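Local coordinates for protein methylxanthine N1-demethylase NdmA (Pseudomonas putida, PDB 6ICN) that catalyses the N1-demethylation of caffeine to theobromine and formaldehyde, as a Rieske oxygenase with a [2Fe-2S] cluster in each subunit, at residues V38-V41 with T42-E45; R77-A81 with H82-K86; Q105-T108 with H109-Q113; I123-K126 with A127-D130; W142-L145 with D146-F149. All coordinates share one frame; numbering follows the deposited sequence.

Contact 1 (V38-V41 with T42-E45)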
loop_
_atom_site.group_PDB
_atom_site.type_symbol
_atom_site.label_atom_id
_atom_site.label_comp_id
_atom_site.label_asym_id
_atom_site.label_seq_id
_atom_site.Cartn_x
_atom_site.Cartn_y
_atom_site.Cartn_z
ATOM N N VAL A 38 -14.973 7.476 27.459
ATOM C CA VAL A 38 -14.052 7.958 26.438
ATOM C C VAL A 38 -12.992 6.938 26.072
ATOM O O VAL A 38 -12.442 7.019 24.959
ATOM C CB VAL A 38 -13.392 9.288 26.850
ATOM C CG1 VAL A 38 -14.476 10.378 26.965
ATOM C CG2 VAL A 38 -12.588 9.147 28.171
ATOM N N CYS A 39 -12.715 5.975 26.934
ATOM C CA CYS A 39 -11.719 4.951 26.655
ATOM C C CYS A 39 -11.884 3.854 27.687
ATOM O O CYS A 39 -12.544 4.047 28.713
ATOM C CB CYS A 39 -10.300 5.531 26.692
ATOM S SG CYS A 39 -9.740 6.132 28.327
ATOM N N THR A 40 -11.318 2.688 27.384
ATOM C CA THR A 40 -11.167 1.676 28.417
ATOM C C THR A 40 -9.934 1.986 29.259
ATOM O O THR A 40 -9.022 2.707 28.831
ATOM C CB THR A 40 -11.013 0.271 27.824
ATOM O OG1 THR A 40 -9.777 0.195 27.093
ATOM C CG2 THR A 40 -12.185 -0.063 26.892
ATOM N N VAL A 41 -9.929 1.445 30.483
ATOM C CA VAL A 41 -8.730 1.529 31.320
ATOM C C VAL A 41 -7.549 0.899 30.598
ATOM O O VAL A 41 -6.441 1.454 30.584
ATOM C CB VAL A 41 -8.980 0.878 32.695
ATOM C CG1 VAL A 41 -7.668 0.793 33.506
ATOM C CG2 VAL A 41 -10.015 1.696 33.476
ATOM N N THR A 42 -7.794 -0.224 29.916
ATOM C CA THR A 42 -6.765 -0.875 29.105
ATOM C C THR A 42 -6.170 0.081 28.067
ATOM O O THR A 42 -4.940 0.176 27.932
ATOM C CB THR A 42 -7.357 -2.121 28.452
ATOM O OG1 THR A 42 -7.594 -3.094 29.483
ATOM C CG2 THR A 42 -6.380 -2.705 27.416
ATOM N N GLU A 43 -7.017 0.831 27.350
ATOM C CA GLU A 43 -6.488 1.814 26.403
ATOM C C GLU A 43 -5.612 2.854 27.093
ATOM O O GLU A 43 -4.552 3.225 26.574
ATOM C CB GLU A 43 -7.631 2.512 25.662
ATOM C CG GLU A 43 -8.283 1.695 24.594
ATOM C CD GLU A 43 -9.388 2.474 23.916
ATOM O OE1 GLU A 43 -10.305 2.919 24.627
ATOM O OE2 GLU A 43 -9.337 2.645 22.675
ATOM N N LEU A 44 -6.034 3.345 28.269
ATOM C CA LEU A 44 -5.208 4.315 28.973
ATOM C C LEU A 44 -3.847 3.723 29.323
ATOM O O LEU A 44 -2.810 4.370 29.129
ATOM C CB LEU A 44 -5.943 4.797 30.228
ATOM C CG LEU A 44 -5.198 5.801 31.109
ATOM C CD1 LEU A 44 -4.666 6.999 30.352
ATOM C CD2 LEU A 44 -6.178 6.279 32.171
ATOM N N GLU A 45 -3.835 2.489 29.817
ATOM C CA GLU A 45 -2.582 1.879 30.274
ATOM C C GLU A 45 -1.660 1.542 29.116
ATOM O O GLU A 45 -0.427 1.601 29.269
ATOM C CB GLU A 45 -2.892 0.623 31.092
ATOM C CG GLU A 45 -3.570 0.958 32.412
ATOM C CD GLU A 45 -3.936 -0.258 33.233
ATOM O OE1 GLU A 45 -3.587 -1.387 32.851
ATOM O OE2 GLU A 45 -4.570 -0.084 34.295
#
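Reciprocal hydrogen bonds between T40 and E43 start the helix that follows strand 35-40. The hydroxyl of T40, the N-cap residue, accepts from the backbone of E43, with T40 OG1 2.8 Å from E43 N. In return the E43 carboxylate reaches back, its OE1 2.9 Å from T40 N and engaged through the anti lone pair. Together the two bonds make a capping box. The T40 torsion (chi1 66°) sets OG1 between its own N and carbonyl carbon, facing the first turn, while the extended E43 side chain crosses that of T40 at about a right angle. Two main-chain bonds carry the turn onward, from L44 N to T40 O (3.1 Å) and from E45 N to V41 O (2.9 Å).

Van der Waals contacts fill in around this cap. C39 CB lies 3.3 Å from E43 OE1, and CG1 of V41 rests 3.3 Å from E45 OE2. The other E45 oxygen, OE1, bonds to S292 of the second subunit, and E43 OE1 also forms a salt bridge with K279.

Strand 35-40 pairs with strand 140-144 at one margin of the six-stranded antiparallel sheet; from there helix 41-47 departs, with L44 packing on L55 of strand 55-59 and Y73 of strand 72-77.

Contact 2 (R77-A81 with H82-K86). With FES (Fe2/s2 (inorganic) cluster), chain D.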
loop_
_atom_site.group_PDB
_atom_site.type_symbol
_atom_site.label_atom_id
_atom_site.label_comp_id
_atom_site.label_asym_id
_atom_site.label_seq_id
_atom_site.Cartn_x
_atom_site.Cartn_y
_atom_site.Cartn_z
ATOM N N ARG A 77 -8.302 19.668 29.354
ATOM C CA ARG A 77 -8.204 20.020 27.937
ATOM C C ARG A 77 -6.802 19.713 27.422
ATOM O O ARG A 77 -5.798 20.017 28.076
ATOM C CB ARG A 77 -8.520 21.492 27.718
ATOM C CG ARG A 77 -8.663 21.834 26.242
ATOM C CD ARG A 77 -9.209 23.252 26.050
ATOM N NE ARG A 77 -10.328 23.561 26.941
ATOM C CZ ARG A 77 -11.591 23.271 26.662
ATOM N NH1 ARG A 77 -11.902 22.657 25.533
ATOM N NH2 ARG A 77 -12.542 23.588 27.506
ATOM N N ASP A 78 -6.726 19.131 26.218
ATOM C CA ASP A 78 -5.438 18.730 25.659
ATOM C C ASP A 78 -4.725 19.911 24.990
ATOM O O ASP A 78 -4.461 19.925 23.786
ATOM C CB ASP A 78 -5.647 17.589 24.677
ATOM C CG ASP A 78 -4.346 16.916 24.300
ATOM O OD1 ASP A 78 -3.317 17.219 24.928
ATOM O OD2 ASP A 78 -4.367 16.087 23.364
ATOM N N ARG A 79 -4.404 20.921 25.799
ATOM C CA ARG A 79 -3.865 22.173 25.257
ATOM C C ARG A 79 -3.176 22.926 26.385
ATOM O O ARG A 79 -3.851 23.419 27.298
ATOM C CB ARG A 79 -4.977 23.011 24.644
ATOM C CG ARG A 79 -4.482 24.277 23.967
ATOM C CD ARG A 79 -5.655 25.065 23.370
ATOM N NE ARG A 79 -5.146 26.317 22.844
ATOM C CZ ARG A 79 -5.401 27.522 23.345
ATOM N NH1 ARG A 79 -6.227 27.677 24.377
ATOM N NH2 ARG A 79 -4.832 28.584 22.789
ATOM N N CYS A 80 -1.847 22.996 26.328
ATOM C CA CYS A 80 -1.086 23.694 27.360
ATOM C C CYS A 80 -1.379 25.192 27.344
ATOM O O CYS A 80 -1.523 25.802 26.280
ATOM C CB CYS A 80 0.410 23.438 27.139
ATOM S SG CYS A 80 1.495 24.201 28.361
ATOM N N ALA A 81 -1.451 25.796 28.543
ATOM C CA ALA A 81 -1.740 27.229 28.649
ATOM C C ALA A 81 -0.618 28.110 28.117
ATOM O O ALA A 81 -0.878 29.262 27.756
ATOM C CB ALA A 81 -2.011 27.597 30.123
ATOM N N HIS A 82 0.615 27.595 28.044
ATOM C CA HIS A 82 1.791 28.373 27.682
ATOM C C HIS A 82 1.809 28.682 26.186
ATOM O O HIS A 82 1.639 29.836 25.774
ATOM C CB HIS A 82 3.043 27.600 28.095
ATOM C CG HIS A 82 4.323 28.303 27.769
ATOM N ND1 HIS A 82 5.443 27.639 27.329
ATOM C CD2 HIS A 82 4.663 29.608 27.822
ATOM C CE1 HIS A 82 6.426 28.501 27.133
ATOM N NE2 HIS A 82 5.979 29.706 27.430
ATOM N N ARG A 83 2.021 27.648 25.362
ATOM C CA ARG A 83 2.094 27.831 23.913
ATOM C C ARG A 83 1.260 26.786 23.174
ATOM O O ARG A 83 1.536 26.474 22.002
ATOM C CB ARG A 83 3.561 27.804 23.435
ATOM C CG ARG A 83 4.392 28.996 23.934
ATOM C CD ARG A 83 3.859 30.288 23.302
ATOM N NE ARG A 83 4.662 31.489 23.548
ATOM C CZ ARG A 83 4.395 32.407 24.476
ATOM N NH1 ARG A 83 3.359 32.255 25.302
ATOM N NH2 ARG A 83 5.160 33.496 24.562
ATOM N N SER A 84 0.240 26.236 23.824
ATOM C CA SER A 84 -0.819 25.475 23.167
ATOM C C SER A 84 -0.367 24.120 22.617
ATOM O O SER A 84 -1.097 23.519 21.837
ATOM C CB SER A 84 -1.474 26.282 22.034
ATOM O OG SER A 84 -1.953 27.530 22.511
ATOM N N ALA A 85 0.772 23.581 23.055
ATOM C CA ALA A 85 1.124 22.199 22.721
ATOM C C ALA A 85 0.124 21.214 23.332
ATOM O O ALA A 85 -0.557 21.502 24.325
ATOM C CB ALA A 85 2.527 21.855 23.224
ATOM N N LYS A 86 0.037 20.029 22.731
ATOM C CA LYS A 86 -0.805 18.972 23.291
ATOM C C LYS A 86 -0.112 18.293 24.473
ATOM O O LYS A 86 0.975 17.701 24.329
ATOM C CB LYS A 86 -1.176 17.943 22.223
ATOM C CG LYS A 86 -2.187 18.481 21.233
ATOM C CD LYS A 86 -2.829 17.382 20.393
ATOM C CE LYS A 86 -3.885 17.995 19.475
ATOM N NZ LYS A 86 -3.268 18.796 18.351
HETATM FE FE1 FES D . 3.537 23.629 27.287
HETATM FE FE2 FES D . 5.348 25.521 26.765
HETATM S S1 FES D . 3.685 24.808 25.432
HETATM S S2 FES D . 5.260 24.207 28.528
HETATM O O HOH W 1 -2.944 27.918 25.237
#
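D78, the centre of an inverse gamma turn, meets K86 with its carboxylate crossing the lysine's aliphatic chain at about a right angle: OD1 approaches K86 CB at 3.5 Å, while OD2 bonds to S88. At R79 the chain runs extended from CG to NE, CG standing opposite the backbone N (chi1 -176°), which carries the guanidinium along S84, with R79 NH2 3.1 Å from S84 OG. A water sits over one guanidinium face and donates to both C80 O and S84 OG. On the third subunit R79 NE bonds to the carbonyl of W315 and NH1 forms a salt bridge with D322; S84 OG bonds to E323 there. A leucine in place of R79 would probably leave that D322 without its charged mate and the S84 hydroxyl without the guanidinium beside it.

C80 closes the loop through its backbone, its N donating almost straight to A85 O (2.8 Å, 170° at the hydrogen). Its SG binds FE1 at 2.4 Å and also accepts from H82 N at 3.5 Å, a bond likely to temper the thiolate's charge. A81 leads into H82, whose ND1 binds FE2 at 2.2 Å and whose NE2 is hydrogen-bonded to D329 of the third subunit, while R83 CG covers one ring face. With C99 completing the cysteine pair and H102 the histidine pair, this is the first Cys-X-His loop of a Rieske [2Fe-2S] site, here buried against the third subunit.

Contact 3 (Q105-T108 with H109-Q113)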
loop_
_atom_site.group_PDB
_atom_site.type_symbol
_atom_site.label_atom_id
_atom_site.label_comp_id
_atom_site.label_asym_id
_atom_site.label_seq_id
_atom_site.Cartn_x
_atom_site.Cartn_y
_atom_site.Cartn_z
ATOM N N GLN A 105 4.316 21.765 34.546
ATOM C CA GLN A 105 3.673 20.626 35.201
ATOM C C GLN A 105 2.320 21.038 35.759
ATOM O O GLN A 105 2.231 22.028 36.493
ATOM C CB GLN A 105 4.547 20.085 36.332
ATOM C CG GLN A 105 5.886 19.577 35.854
ATOM C CD GLN A 105 6.616 18.857 36.967
ATOM O OE1 GLN A 105 6.314 19.059 38.145
ATOM N NE2 GLN A 105 7.573 18.010 36.608
ATOM N N TYR A 106 1.284 20.277 35.422
ATOM C CA TYR A 106 -0.081 20.559 35.857
ATOM C C TYR A 106 -0.541 19.560 36.914
ATOM O O TYR A 106 -0.352 18.346 36.761
ATOM C CB TYR A 106 -1.035 20.521 34.664
ATOM C CG TYR A 106 -0.756 21.618 33.677
ATOM C CD1 TYR A 106 -1.345 22.858 33.827
ATOM C CD2 TYR A 106 0.122 21.415 32.604
ATOM C CE1 TYR A 106 -1.104 23.891 32.930
ATOM C CE2 TYR A 106 0.387 22.446 31.686
ATOM C CZ TYR A 106 -0.235 23.682 31.858
ATOM O OH TYR A 106 -0.017 24.735 30.979
ATOM N N ASP A 107 -1.186 20.073 37.978
ATOM C CA ASP A 107 -1.690 19.190 39.026
ATOM C C ASP A 107 -3.091 18.654 38.674
ATOM O O ASP A 107 -3.639 18.911 37.595
ATOM C CB ASP A 107 -1.654 19.911 40.387
ATOM C CG ASP A 107 -2.617 21.092 40.490
ATOM O OD1 ASP A 107 -3.590 21.199 39.708
ATOM O OD2 ASP A 107 -2.419 21.925 41.431
ATOM N N THR A 108 -3.680 17.874 39.591
ATOM C CA THR A 108 -4.978 17.263 39.324
ATOM C C THR A 108 -6.085 18.289 39.118
ATOM O O THR A 108 -7.149 17.931 38.602
ATOM C CB THR A 108 -5.392 16.324 40.458
ATOM O OG1 THR A 108 -5.495 17.084 41.671
ATOM C CG2 THR A 108 -4.384 15.200 40.623
ATOM N N HIS A 109 -5.883 19.545 39.521
ATOM C CA HIS A 109 -6.878 20.584 39.300
ATOM C C HIS A 109 -6.612 21.398 38.045
ATOM O O HIS A 109 -7.278 22.420 37.824
ATOM C CB HIS A 109 -6.979 21.502 40.528
ATOM C CG HIS A 109 -7.809 20.916 41.634
ATOM N ND1 HIS A 109 -9.190 20.944 41.625
ATOM C CD2 HIS A 109 -7.455 20.271 42.773
ATOM C CE1 HIS A 109 -9.648 20.342 42.711
ATOM N NE2 HIS A 109 -8.615 19.929 43.426
ATOM N N GLY A 110 -5.674 20.958 37.203
ATOM C CA GLY A 110 -5.334 21.728 36.026
ATOM C C GLY A 110 -4.473 22.947 36.279
ATOM O O GLY A 110 -4.294 23.751 35.362
ATOM N N ALA A 111 -3.929 23.117 37.494
ATOM C CA ALA A 111 -3.118 24.283 37.821
ATOM C C ALA A 111 -1.640 24.006 37.571
ATOM O O ALA A 111 -1.130 22.961 37.980
ATOM C CB ALA A 111 -3.315 24.676 39.290
ATOM N N CYS A 112 -0.949 24.951 36.931
ATOM C CA CYS A 112 0.488 24.787 36.737
ATOM C C CYS A 112 1.214 25.004 38.060
ATOM O O CYS A 112 0.968 26.001 38.749
ATOM C CB CYS A 112 1.031 25.763 35.697
ATOM S SG CYS A 112 2.815 25.614 35.462
ATOM N N GLN A 113 2.097 24.066 38.414
ATOM C CA GLN A 113 2.832 24.136 39.671
ATOM C C GLN A 113 4.339 24.210 39.484
ATOM O O GLN A 113 5.072 24.313 40.480
ATOM C CB GLN A 113 2.484 22.929 40.561
ATOM C CG GLN A 113 1.013 22.843 40.981
ATOM C CD GLN A 113 0.541 24.038 41.817
ATOM O OE1 GLN A 113 1.348 24.812 42.344
ATOM N NE2 GLN A 113 -0.777 24.198 41.928
#
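The Y106 ring has C112 SG above one face, 5.2 Å from the centroid and 17° off the normal, a distant sulfur-aromatic contact. At the ring's edge, near its plane, lies G110 O, 3.4 Å from Y106 CD1. The ring's hydroxyl bonds to the backbone N of A81.

The D107 carboxylate is gripped from both faces at OD1: H109 N, at 2.8 Å, and A111 N, at 2.9 Å, come from opposite sides of its plane. The other oxygen, OD2, takes Q113 NE2 at 2.8 Å from above the plane, the amide being turned 36° against the carboxylate. Three donors thus fix the rotation of the group. D107 CG is held between its own N and carbonyl carbon (chi1 67°), leaning over the turn.

The carboxylate thus braces a beta hairpin between strands 105-106 and 112-114. D107 to G110 form a type I turn, shut by G110 N to D107 O at 2.9 Å; G110 has positive phi, where a CB would press on the preceding carbonyl. Beyond it D107 N donates to A111 O and Q113 N to Q105 O (2.8 Å), flanking the antiparallel non-hydrogen-bonded pair of Y106 and C112. On the far side of the hairpin strand, Q105 bonds through its amide to Q98 and R96.

Contact 4 (I123-K126 with A127-D130)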
loop_
_atom_site.group_PDB
_atom_site.type_symbol
_atom_site.label_atom_id
_atom_site.label_comp_id
_atom_site.label_asym_id
_atom_site.label_seq_id
_atom_site.Cartn_x
_atom_site.Cartn_y
_atom_site.Cartn_z
ATOM N N ILE A 123 4.510 31.929 39.392
ATOM C CA ILE A 123 3.806 31.308 38.258
ATOM C C ILE A 123 2.620 32.191 37.883
ATOM O O ILE A 123 1.866 32.619 38.777
ATOM C CB ILE A 123 3.352 29.888 38.624
ATOM C CG1 ILE A 123 4.578 28.995 38.869
ATOM C CG2 ILE A 123 2.418 29.294 37.523
ATOM C CD1 ILE A 123 4.262 27.596 39.379
ATOM N N PRO A 124 2.432 32.524 36.608
ATOM C CA PRO A 124 1.303 33.380 36.237
ATOM C C PRO A 124 -0.026 32.839 36.731
ATOM O O PRO A 124 -0.269 31.630 36.754
ATOM C CB PRO A 124 1.362 33.391 34.704
ATOM C CG PRO A 124 2.783 33.206 34.412
ATOM C CD PRO A 124 3.268 32.204 35.435
ATOM N N ASN A 125 -0.887 33.770 37.147
ATOM C CA ASN A 125 -2.214 33.412 37.612
ATOM C C ASN A 125 -3.001 32.636 36.562
ATOM O O ASN A 125 -3.781 31.743 36.906
ATOM C CB ASN A 125 -2.959 34.684 38.019
ATOM C CG ASN A 125 -4.330 34.394 38.555
ATOM O OD1 ASN A 125 -4.472 33.775 39.614
ATOM N ND2 ASN A 125 -5.350 34.831 37.837
ATOM N N LYS A 126 -2.812 32.947 35.283
ATOM C CA LYS A 126 -3.591 32.284 34.248
ATOM C C LYS A 126 -2.959 30.979 33.764
ATOM O O LYS A 126 -3.481 30.371 32.824
ATOM C CB LYS A 126 -3.800 33.242 33.071
ATOM C CG LYS A 126 -4.917 34.236 33.356
ATOM C CD LYS A 126 -4.922 35.395 32.382
ATOM C CE LYS A 126 -5.951 36.455 32.805
ATOM N NZ LYS A 126 -7.303 35.863 33.027
ATOM N N ALA A 127 -1.870 30.528 34.393
ATOM C CA ALA A 127 -1.186 29.296 33.982
ATOM C C ALA A 127 -1.953 28.101 34.544
ATOM O O ALA A 127 -1.630 27.528 35.593
ATOM C CB ALA A 127 0.272 29.298 34.434
ATOM N N LYS A 128 -3.015 27.735 33.831
ATOM C CA LYS A 128 -3.891 26.641 34.215
ATOM C C LYS A 128 -4.665 26.215 32.978
ATOM O O LYS A 128 -4.838 26.992 32.033
ATOM C CB LYS A 128 -4.853 27.050 35.339
ATOM C CG LYS A 128 -5.641 28.294 35.038
ATOM C CD LYS A 128 -6.601 28.588 36.185
ATOM C CE LYS A 128 -7.516 29.775 35.889
ATOM N NZ LYS A 128 -6.834 31.071 36.174
ATOM N N VAL A 129 -5.144 24.980 33.008
ATOM C CA VAL A 129 -5.994 24.465 31.941
ATOM C C VAL A 129 -7.278 23.934 32.560
ATOM O O VAL A 129 -7.308 23.558 33.737
ATOM C CB VAL A 129 -5.269 23.365 31.122
ATOM C CG1 VAL A 129 -3.972 23.909 30.533
ATOM C CG2 VAL A 129 -4.992 22.159 31.991
ATOM N N ASP A 130 -8.350 23.901 31.762
ATOM C CA ASP A 130 -9.630 23.399 32.261
ATOM C C ASP A 130 -9.525 21.916 32.579
ATOM O O ASP A 130 -8.900 21.155 31.837
ATOM C CB ASP A 130 -10.751 23.597 31.235
ATOM C CG ASP A 130 -11.122 25.050 31.023
ATOM O OD1 ASP A 130 -10.868 25.896 31.907
ATOM O OD2 ASP A 130 -11.684 25.338 29.952
#
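Two turns overlap at K126 and A127: A127 N closes a type I beta turn onto P124 O, and the same residue is the centre of an inverse gamma turn between K126 and K128. The first bond, 3.1 Å from A127 N to P124 O, is straight at the hydrogen (161°) but meets the oxygen from well above the carbonyl plane. The second, from K128 N to K126 O at 2.9 Å, is weak because the tight turn bends it to 126°.

K128 doubles back over the beta turn. With CG set between its own N and carbonyl carbon (chi1 53°), and the last torsion bent, the chain passes K126 O and brings NZ to 3.2 Å from N125 O, a weak bond. K126 NZ lies 5.8 Å from K128 NZ, so the two like charges would probably repel mildly.

On the apolar side A127 CB is touched by I123 CG2 at 3.8 Å, the branch directed to it from the residue just before the turn, and by P124 CB at 4.2 Å; W104 also packs on this methyl. P124 and K126 touch V324 of the third subunit.

Proline first in a type I turn, overlapped by an inverse gamma turn, shapes the loop of the Rieske domain that runs beside the cluster-binding region into strand 131-137.

Contact 5 (W142-L145 with D146-F149)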
loop_
_atom_site.group_PDB
_atom_site.type_symbol
_atom_site.label_atom_id
_atom_site.label_comp_id
_atom_site.label_asym_id
_atom_site.label_seq_id
_atom_site.Cartn_x
_atom_site.Cartn_y
_atom_site.Cartn_z
ATOM N N TRP A 142 -14.809 7.583 32.330
ATOM C CA TRP A 142 -15.977 8.403 32.031
ATOM C C TRP A 142 -15.678 9.874 32.289
ATOM O O TRP A 142 -15.007 10.215 33.266
ATOM C CB TRP A 142 -17.163 7.991 32.908
ATOM C CG TRP A 142 -17.533 6.559 32.829
ATOM C CD1 TRP A 142 -16.915 5.503 33.458
ATOM C CD2 TRP A 142 -18.630 6.007 32.096
ATOM N NE1 TRP A 142 -17.567 4.329 33.145
ATOM C CE2 TRP A 142 -18.609 4.611 32.300
ATOM C CE3 TRP A 142 -19.604 6.554 31.243
ATOM C CZ2 TRP A 142 -19.554 3.755 31.730
ATOM C CZ3 TRP A 142 -20.536 5.710 30.682
ATOM C CH2 TRP A 142 -20.504 4.324 30.921
ATOM N N ILE A 143 -16.176 10.755 31.418
ATOM C CA ILE A 143 -15.977 12.193 31.550
ATOM C C ILE A 143 -17.319 12.912 31.467
ATOM O O ILE A 143 -18.153 12.592 30.614
ATOM C CB ILE A 143 -15.011 12.742 30.475
ATOM C CG1 ILE A 143 -13.599 12.206 30.722
ATOM C CG2 ILE A 143 -14.990 14.277 30.489
ATOM C CD1 ILE A 143 -12.622 12.612 29.613
ATOM N N ARG A 144 -17.532 13.889 32.363
ATOM C CA ARG A 144 -18.672 14.801 32.260
ATOM C C ARG A 144 -18.143 16.203 32.015
ATOM O O ARG A 144 -17.450 16.770 32.871
ATOM C CB ARG A 144 -19.547 14.775 33.518
ATOM C CG ARG A 144 -20.735 15.761 33.427
ATOM C CD ARG A 144 -21.675 15.583 34.612
ATOM N NE ARG A 144 -20.994 15.815 35.892
ATOM C CZ ARG A 144 -21.547 15.580 37.079
ATOM N NH1 ARG A 144 -22.790 15.118 37.156
ATOM N NH2 ARG A 144 -20.868 15.821 38.195
ATOM N N LEU A 145 -18.481 16.770 30.853
ATOM C CA LEU A 145 -17.895 18.050 30.471
ATOM C C LEU A 145 -18.481 19.213 31.263
ATOM O O LEU A 145 -17.762 20.164 31.591
ATOM C CB LEU A 145 -18.085 18.292 28.976
ATOM C CG LEU A 145 -17.203 17.417 28.080
ATOM C CD1 LEU A 145 -17.670 17.527 26.646
ATOM C CD2 LEU A 145 -15.745 17.842 28.207
ATOM N N ASP A 146 -19.783 19.184 31.524
ATOM C CA ASP A 146 -20.471 20.242 32.263
ATOM C C ASP A 146 -21.102 19.625 33.507
ATOM O O ASP A 146 -22.025 18.799 33.410
ATOM C CB ASP A 146 -21.525 20.924 31.393
ATOM C CG ASP A 146 -22.005 22.243 31.985
ATOM O OD1 ASP A 146 -22.105 22.320 33.222
ATOM O OD2 ASP A 146 -22.255 23.205 31.221
ATOM N N SER A 147 -20.614 20.035 34.679
ATOM C CA SER A 147 -21.121 19.511 35.935
ATOM C C SER A 147 -22.027 20.508 36.652
ATOM O O SER A 147 -22.430 20.242 37.787
ATOM C CB SER A 147 -19.964 19.102 36.855
ATOM O OG SER A 147 -19.142 18.094 36.259
ATOM N N SER A 148 -22.386 21.619 35.997
ATOM C CA SER A 148 -23.056 22.719 36.698
ATOM C C SER A 148 -24.491 22.374 37.089
ATOM O O SER A 148 -24.998 22.897 38.091
ATOM C CB SER A 148 -23.021 23.986 35.845
ATOM O OG SER A 148 -23.755 23.835 34.630
ATOM N N PHE A 149 -25.170 21.503 36.336
ATOM C CA PHE A 149 -26.510 21.098 36.755
ATOM C C PHE A 149 -26.465 20.066 37.867
ATOM O O PHE A 149 -27.440 19.926 38.610
ATOM C CB PHE A 149 -27.317 20.507 35.591
ATOM C CG PHE A 149 -27.784 21.509 34.586
ATOM C CD1 PHE A 149 -27.452 22.850 34.691
ATOM C CD2 PHE A 149 -28.583 21.100 33.524
ATOM C CE1 PHE A 149 -27.891 23.762 33.743
ATOM C CE2 PHE A 149 -29.032 22.002 32.585
ATOM C CZ PHE A 149 -28.689 23.333 32.684
HETATM O O HOH W 2 -16.815 18.734 34.699
#
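R144 and S147 are joined by one side-chain hydrogen bond, R144 NE to S147 OG at 3.0 Å. It is bent (135° at the hydrogen), and the hydroxyl stands 30° out of the guanidinium plane. The arginine leaves the backbone extended and then folds at its third torsion (chi3 60°), which brings the guanidinium over the serine, S147 CA lying across one face. A water adds a second link: it donates to R144 O at 2.8 Å and is hydrogen-bonded to S147 OG at 2.9 Å.

Within the second segment D146 OD1 accepts two donors from S148. S148 N approaches nearly in line with the C-O bond at 2.9 Å, making an Asx turn, and S148 OG comes on the syn side at 2.6 Å.

Packing is slight: R144 CG rests 3.3 Å from D146 O. The charged end of R144 is tied elsewhere, NH2 in a salt bridge to D133 and NH1 in a hydrogen bond to T152. Replacing R144 by a methionine would probably leave D133 without its countercharge and S147 OG without the NE donor.

R144 stands near the end of strand 140-144, which lies between strands 35-40 and 131-137; L145 packs on F132 and L64, and the chain then turns off past H33, whose ring stacks on F149.

The contacts follow one another along the chain, contact 1 first and contact 5 last. Contacts 2, 3 and 4 cluster at the [2Fe-2S] end of the Rieske domain, their centres 8 to 12 Å apart. The hydroxyl of Y106 probably bonds to A81 N, R77 and D130 form a salt bridge, and the hairpin of contact 3 pairs with the loop of contact 4 through G110 with V129 and C112 with A127. Contacts 1 and 5, 19 Å apart by centres, share the six-stranded sheet, where V38 packs on I143. Contacts 2 and 4 meet the third subunit and contact 1 the second, so the cluster end and the helix beside strand 35-40 face different neighbours, while contact 5 touches no other chain.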